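Local coordinates for protein cellobiose 2-epimerase (Ruminococcus albus, PDB 3VW5) that catalyses the reversible epimerization of cellobiose to 4-O-beta-D-glucosyl-D-mannose and adopts an (alpha/alpha)6 barrel fold, at residues 207-212 / 249-254; 276-281 / 311-316. The protein carries 2 engineered substitutions. All blocks are in the same frame, centred on the assembly; numbering follows the deposited sequence.

Contact 1: 207-212 / 249-254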
loop_
_atom_site.group_PDB
_atom_site.type_symbol
_atom_site.label_atom_id
_atom_site.label_comp_id
_atom_site.label_asym_id
_atom_site.label_seq_id
_atom_site.Cartn_x
_atom_site.Cartn_y
_atom_site.Cartn_z
ATOM N N PHE A 207 -12.541 -12.720 8.398
ATOM C CA PHE A 207 -13.593 -11.765 8.658
ATOM C C PHE A 207 -13.442 -10.518 7.754
ATOM O O PHE A 207 -14.431 -9.997 7.214
ATOM C CB PHE A 207 -13.616 -11.393 10.130
ATOM C CG PHE A 207 -14.370 -10.128 10.421
ATOM C CD1 PHE A 207 -13.699 -8.925 10.558
ATOM C CD2 PHE A 207 -15.750 -10.141 10.556
ATOM C CE1 PHE A 207 -14.384 -7.750 10.829
ATOM C CE2 PHE A 207 -16.446 -8.973 10.827
ATOM C CZ PHE A 207 -15.756 -7.770 10.961
ATOM N N GLN A 208 -12.207 -10.060 7.565
ATOM C CA GLN A 208 -11.963 -8.927 6.682
ATOM C C GLN A 208 -12.300 -9.250 5.229
ATOM O O GLN A 208 -12.924 -8.442 4.539
ATOM C CB GLN A 208 -10.523 -8.441 6.821
ATOM C CG GLN A 208 -10.234 -7.814 8.172
ATOM C CD GLN A 208 -8.816 -8.087 8.652
ATOM O OE1 GLN A 208 -7.951 -8.546 7.891
ATOM N NE2 GLN A 208 -8.575 -7.813 9.929
ATOM N N LEU A 209 -11.869 -10.421 4.762
ATOM C CA LEU A 209 -12.233 -10.882 3.437
ATOM C C LEU A 209 -13.757 -10.870 3.264
ATOM O O LEU A 209 -14.262 -10.338 2.281
ATOM C CB LEU A 209 -11.675 -12.279 3.183
ATOM C CG LEU A 209 -10.316 -12.428 2.481
ATOM C CD1 LEU A 209 -9.691 -11.099 2.154
ATOM C CD2 LEU A 209 -9.368 -13.256 3.310
ATOM N N GLY A 210 -14.486 -11.435 4.229
ATOM C CA GLY A 210 -15.939 -11.474 4.174
ATOM C C GLY A 210 -16.572 -10.101 4.024
ATOM O O GLY A 210 -17.528 -9.912 3.269
ATOM N N GLN A 211 -16.027 -9.126 4.740
ATOM C CA GLN A 211 -16.531 -7.763 4.652
ATOM C C GLN A 211 -16.332 -7.193 3.244
ATOM O O GLN A 211 -17.214 -6.502 2.703
ATOM C CB GLN A 211 -15.858 -6.868 5.686
ATOM C CG GLN A 211 -16.275 -7.152 7.102
ATOM C CD GLN A 211 -16.138 -5.939 7.997
ATOM O OE1 GLN A 211 -15.093 -5.275 8.012
ATOM N NE2 GLN A 211 -17.201 -5.636 8.751
ATOM N N MET A 212 -15.172 -7.482 2.660
ATOM C CA MET A 212 -14.928 -7.080 1.290
ATOM C C MET A 212 -15.965 -7.695 0.361
ATOM O O MET A 212 -16.484 -7.002 -0.510
ATOM C CB MET A 212 -13.502 -7.424 0.847
ATOM C CG MET A 212 -12.422 -6.596 1.568
ATOM S SD MET A 212 -12.313 -4.857 1.145
ATOM C CE MET A 212 -12.092 -4.973 -0.593
ATOM N N TRP A 249 -5.631 -8.310 -6.644
ATOM C CA TRP A 249 -4.492 -9.202 -6.427
ATOM C C TRP A 249 -4.159 -9.407 -4.942
ATOM O O TRP A 249 -3.700 -10.468 -4.548
ATOM C CB TRP A 249 -3.259 -8.780 -7.235
ATOM C CG TRP A 249 -2.469 -7.609 -6.715
ATOM C CD1 TRP A 249 -2.610 -6.304 -7.090
ATOM C CD2 TRP A 249 -1.385 -7.635 -5.773
ATOM N NE1 TRP A 249 -1.697 -5.516 -6.434
ATOM C CE2 TRP A 249 -0.932 -6.306 -5.621
ATOM C CE3 TRP A 249 -0.753 -8.648 -5.048
ATOM C CZ2 TRP A 249 0.126 -5.962 -4.765
ATOM C CZ3 TRP A 249 0.291 -8.306 -4.197
ATOM C CH2 TRP A 249 0.723 -6.972 -4.061
ATOM N N LEU A 250 -4.424 -8.394 -4.128
ATOM C CA LEU A 250 -4.210 -8.474 -2.692
ATOM C C LEU A 250 -5.118 -9.525 -2.061
ATOM O O LEU A 250 -4.714 -10.252 -1.158
ATOM C CB LEU A 250 -4.480 -7.117 -2.056
ATOM C CG LEU A 250 -3.268 -6.373 -1.512
ATOM C CD1 LEU A 250 -2.006 -6.831 -2.209
ATOM C CD2 LEU A 250 -3.472 -4.878 -1.621
ATOM N N MET A 251 -6.355 -9.602 -2.534
ATOM C CA MET A 251 -7.295 -10.560 -1.982
ATOM C C MET A 251 -6.988 -12.004 -2.412
ATOM O O MET A 251 -7.146 -12.937 -1.614
ATOM C CB MET A 251 -8.724 -10.152 -2.320
ATOM C CG MET A 251 -9.234 -9.052 -1.428
ATOM S SD MET A 251 -10.980 -8.631 -1.652
ATOM C CE MET A 251 -11.055 -8.139 -3.364
ATOM N N ASP A 252 -6.549 -12.177 -3.660
ATOM C CA ASP A 252 -6.100 -13.479 -4.150
ATOM C C ASP A 252 -4.901 -13.912 -3.339
ATOM O O ASP A 252 -4.801 -15.064 -2.928
ATOM C CB ASP A 252 -5.711 -13.426 -5.632
ATOM C CG ASP A 252 -6.915 -13.379 -6.557
ATOM O OD1 ASP A 252 -8.030 -13.721 -6.110
ATOM O OD2 ASP A 252 -6.746 -13.000 -7.737
ATOM N N ARG A 253 -3.991 -12.968 -3.109
ATOM C CA ARG A 253 -2.810 -13.223 -2.295
ATOM C C ARG A 253 -3.234 -13.766 -0.938
ATOM O O ARG A 253 -2.731 -14.793 -0.501
ATOM C CB ARG A 253 -1.976 -11.947 -2.135
ATOM C CG ARG A 253 -0.811 -12.012 -1.129
ATOM C CD ARG A 253 0.245 -13.044 -1.505
ATOM N NE ARG A 253 0.368 -13.237 -2.947
ATOM C CZ ARG A 253 1.234 -12.581 -3.724
ATOM N NH1 ARG A 253 2.059 -11.670 -3.197
ATOM N NH2 ARG A 253 1.274 -12.834 -5.038
ATOM N N ALA A 254 -4.171 -13.082 -0.285
ATOM C CA ALA A 254 -4.686 -13.523 1.017
ATOM C C ALA A 254 -5.237 -14.962 0.972
ATOM O O ALA A 254 -4.943 -15.781 1.848
ATOM C CB ALA A 254 -5.751 -12.538 1.553
#
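Met251 reaches from helix 241-258 to Leu209 and Met212 on helix 199-216. Its CB points toward the other helix. The next atom, CG, lies 4.2 Å from CD1 of Leu209, and these two side chains run past one another in opposite directions. The chain then carries SD onto Met212. The sulfur sits 3.7 Å from Met212 CB and 4.0 Å from Met212 CE. Both ends of that side chain meet it because Met212 is folded, with bends at chi2 (-71°) and chi3 (-56°). Met251 bends at chi3, and its terminal CE lies 4.3 Å from Met212 CE. The second methyl of Leu209, CD2, meets at 4.1 Å the CB of Ala254, three residues on from Met251.

The local axes are 11.4 Å apart and run at 142° to each other, so side chains must bridge the gap. Phe267 of helix 261-281 packs on both Leu209 and Met251. Ile186 and Met179 of helix 179-196 pack on Met212. The contact is wholly apolar and buried. Its cohesion comes from dispersion and the exclusion of water, with the polarisable sulfur of Met251 resting against the side chain of Met212, and it imposes no strict bond direction.

Contact 2: 276-281 / 311-316; sequences HNIQDI and VGFINA
Phe313 extends from helix 303-318 to the neighbouring residues Ile278 and Gln279 on helix 261-281. The far end of its ring does the touching. CE1 lies 3.8 Å from Gln279 CB, and CZ lies 4.0 Å from Gln279 CA. The ring therefore rests against the root of the glutamine, next to the backbone of its helix. Ile278 adds a looser contact from the same helix. Its CG2 methyl is 4.4 Å from Phe313 CZ, while the longer CG1-CD1 branch leads away. Both partners approach the ring obliquely.

The ring reaches across because CG of Phe313 lies anti to its carbonyl carbon (chi1 -78°). CB itself is not aimed at the other helix, and the torsion brings the ring there. On Gln279, CG stands opposite the backbone N (chi1 -178°), and the extended chain then leads off from the ring, so CB rather than the amide makes the contact. The closest pair of CA atoms, those of Gln279 and Phe313, is 8.2 Å apart. One aromatic side chain thus spans most of the gap, and the buried area is small, at 106 Å².

Further out, helix 323-340 touches both segments. Its Ser328 touches Phe313, and its Phe325 packs on Gln279, Ala316 and His276. Tyr241 and Asp244 of helix 241-258 lie against Ile278.

Segment 276-281 is the last part of its helix. Ile281 N gives only weak bonds to Asn277 O and Ile278 O, consistent with the helix ending here. The contact joins the end of an outer helix to an inner one. Such packing between two concentric rings of helices is characteristic of the (alpha/alpha)6 barrel.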
loop_
_atom_site.group_PDB
_atom_site.type_symbol
_atom_site.label_atom_id
_atom_site.label_comp_id
_atom_site.label_asym_id
_atom_site.label_seq_id
_atom_site.Cartn_x
_atom_site.Cartn_y
_atom_site.Cartn_z
ATOM N N HIS A 276 -11.933 -7.267 -14.931
ATOM C CA HIS A 276 -12.453 -7.006 -16.263
ATOM C C HIS A 276 -13.084 -5.640 -16.292
ATOM O O HIS A 276 -12.887 -4.888 -17.244
ATOM C CB HIS A 276 -13.459 -8.071 -16.731
ATOM C CG HIS A 276 -12.808 -9.294 -17.301
ATOM N ND1 HIS A 276 -12.202 -9.295 -18.547
ATOM C CD2 HIS A 276 -12.634 -10.541 -16.782
ATOM C CE1 HIS A 276 -11.693 -10.511 -18.775
ATOM N NE2 HIS A 276 -11.948 -11.284 -17.724
ATOM N N ASN A 277 -13.830 -5.320 -15.239
ATOM C CA ASN A 277 -14.476 -4.019 -15.150
ATOM C C ASN A 277 -13.484 -2.862 -15.257
ATOM O O ASN A 277 -13.684 -1.950 -16.052
ATOM C CB ASN A 277 -15.291 -3.883 -13.874
ATOM C CG ASN A 277 -16.310 -2.767 -13.970
ATOM O OD1 ASN A 277 -17.087 -2.712 -14.925
ATOM N ND2 ASN A 277 -16.299 -1.856 -13.000
ATOM N N ILE A 278 -12.413 -2.912 -14.465
ATOM C CA ILE A 278 -11.402 -1.859 -14.451
ATOM C C ILE A 278 -10.719 -1.689 -15.810
ATOM O O ILE A 278 -10.496 -0.565 -16.275
ATOM C CB ILE A 278 -10.357 -2.100 -13.337
ATOM C CG1 ILE A 278 -11.011 -1.834 -11.988
ATOM C CG2 ILE A 278 -9.156 -1.166 -13.505
ATOM C CD1 ILE A 278 -11.535 -0.413 -11.871
ATOM N N GLN A 279 -10.398 -2.813 -16.441
ATOM C CA GLN A 279 -9.797 -2.809 -17.769
ATOM C C GLN A 279 -10.699 -2.148 -18.821
ATOM O O GLN A 279 -10.213 -1.444 -19.713
ATOM C CB GLN A 279 -9.439 -4.237 -18.182
ATOM C CG GLN A 279 -8.765 -4.343 -19.525
ATOM C CD GLN A 279 -8.455 -5.766 -19.890
ATOM O OE1 GLN A 279 -7.303 -6.111 -20.154
ATOM N NE2 GLN A 279 -9.484 -6.617 -19.898
ATOM N N ASP A 280 -12.007 -2.352 -18.709
ATOM C CA ASP A 280 -12.946 -1.783 -19.670
ATOM C C ASP A 280 -13.223 -0.294 -19.423
ATOM O O ASP A 280 -13.440 0.481 -20.363
ATOM C CB ASP A 280 -14.257 -2.593 -19.680
ATOM C CG ASP A 280 -15.328 -1.984 -20.602
ATOM O OD1 ASP A 280 -16.538 -2.056 -20.246
ATOM O OD2 ASP A 280 -14.964 -1.427 -21.680
ATOM N N ILE A 281 -13.171 0.095 -18.157
ATOM C CA ILE A 281 -13.773 1.331 -17.666
ATOM C C ILE A 281 -12.756 2.402 -17.309
ATOM O O ILE A 281 -13.039 3.594 -17.366
ATOM C CB ILE A 281 -14.635 0.995 -16.425
ATOM C CG1 ILE A 281 -16.025 0.590 -16.888
ATOM C CG2 ILE A 281 -14.669 2.125 -15.394
ATOM C CD1 ILE A 281 -16.332 1.156 -18.251
ATOM N N VAL A 311 0.514 -4.907 -11.605
ATOM C CA VAL A 311 0.367 -6.148 -10.848
ATOM C C VAL A 311 -1.021 -6.787 -11.034
ATOM O O VAL A 311 -1.130 -7.976 -11.335
ATOM C CB VAL A 311 0.581 -5.932 -9.350
ATOM C CG1 VAL A 311 0.491 -7.271 -8.616
ATOM C CG2 VAL A 311 1.917 -5.264 -9.086
ATOM N N GLY A 312 -2.078 -6.003 -10.839
ATOM C CA GLY A 312 -3.431 -6.527 -10.877
ATOM C C GLY A 312 -3.806 -7.142 -12.210
ATOM O O GLY A 312 -4.513 -8.141 -12.269
ATOM N N PHE A 313 -3.335 -6.533 -13.290
ATOM C CA PHE A 313 -3.572 -7.052 -14.629
ATOM C C PHE A 313 -2.814 -8.361 -14.903
ATOM O O PHE A 313 -3.337 -9.266 -15.568
ATOM C CB PHE A 313 -3.197 -5.999 -15.671
ATOM C CG PHE A 313 -4.222 -4.918 -15.840
ATOM C CD1 PHE A 313 -5.568 -5.166 -15.571
ATOM C CD2 PHE A 313 -3.843 -3.646 -16.278
ATOM C CE1 PHE A 313 -6.520 -4.173 -15.732
ATOM C CE2 PHE A 313 -4.786 -2.648 -16.441
ATOM C CZ PHE A 313 -6.132 -2.915 -16.167
ATOM N N ILE A 314 -1.575 -8.441 -14.416
ATOM C CA ILE A 314 -0.772 -9.646 -14.566
ATOM C C ILE A 314 -1.421 -10.778 -13.778
ATOM O O ILE A 314 -1.588 -11.890 -14.285
ATOM C CB ILE A 314 0.681 -9.419 -14.109
ATOM C CG1 ILE A 314 1.389 -8.495 -15.111
ATOM C CG2 ILE A 314 1.418 -10.749 -13.939
ATOM C CD1 ILE A 314 2.818 -8.178 -14.757
ATOM N N ASN A 315 -1.804 -10.465 -12.544
ATOM C CA ASN A 315 -2.556 -11.375 -11.699
ATOM C C ASN A 315 -3.842 -11.867 -12.364
ATOM O O ASN A 315 -4.195 -13.049 -12.260
ATOM C CB ASN A 315 -2.885 -10.701 -10.370
ATOM C CG ASN A 315 -3.513 -11.651 -9.381
ATOM O OD1 ASN A 315 -2.819 -12.455 -8.755
ATOM N ND2 ASN A 315 -4.829 -11.569 -9.232
ATOM N N ALA A 316 -4.541 -10.961 -13.045
ATOM C CA ALA A 316 -5.783 -11.321 -13.723
ATOM C C ALA A 316 -5.493 -12.292 -14.868
ATOM O O ALA A 316 -6.256 -13.240 -15.094
ATOM C CB ALA A 316 -6.519 -10.088 -14.225
#

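The two contacts follow one another along the chain, contact 1 closing before contact 2 begins. Their centres are about 17 Å apart. Each joins an outer helix of the barrel to an inner one: 199-216 to 241-258 in contact 1, and 261-281 to 303-318 in contact 2. Helices 241-258 and 261-281 are consecutive in the chain. The inner segments also meet directly. Asp252 OD2 and Asn315 ND2, 2.8 Å apart, probably form a hydrogen bond, and the Trp249 ring packs on Val311, with CD2 3.4 Å from Val311 CG1. The contacts thus belong to one continuous stretch of the barrel wall.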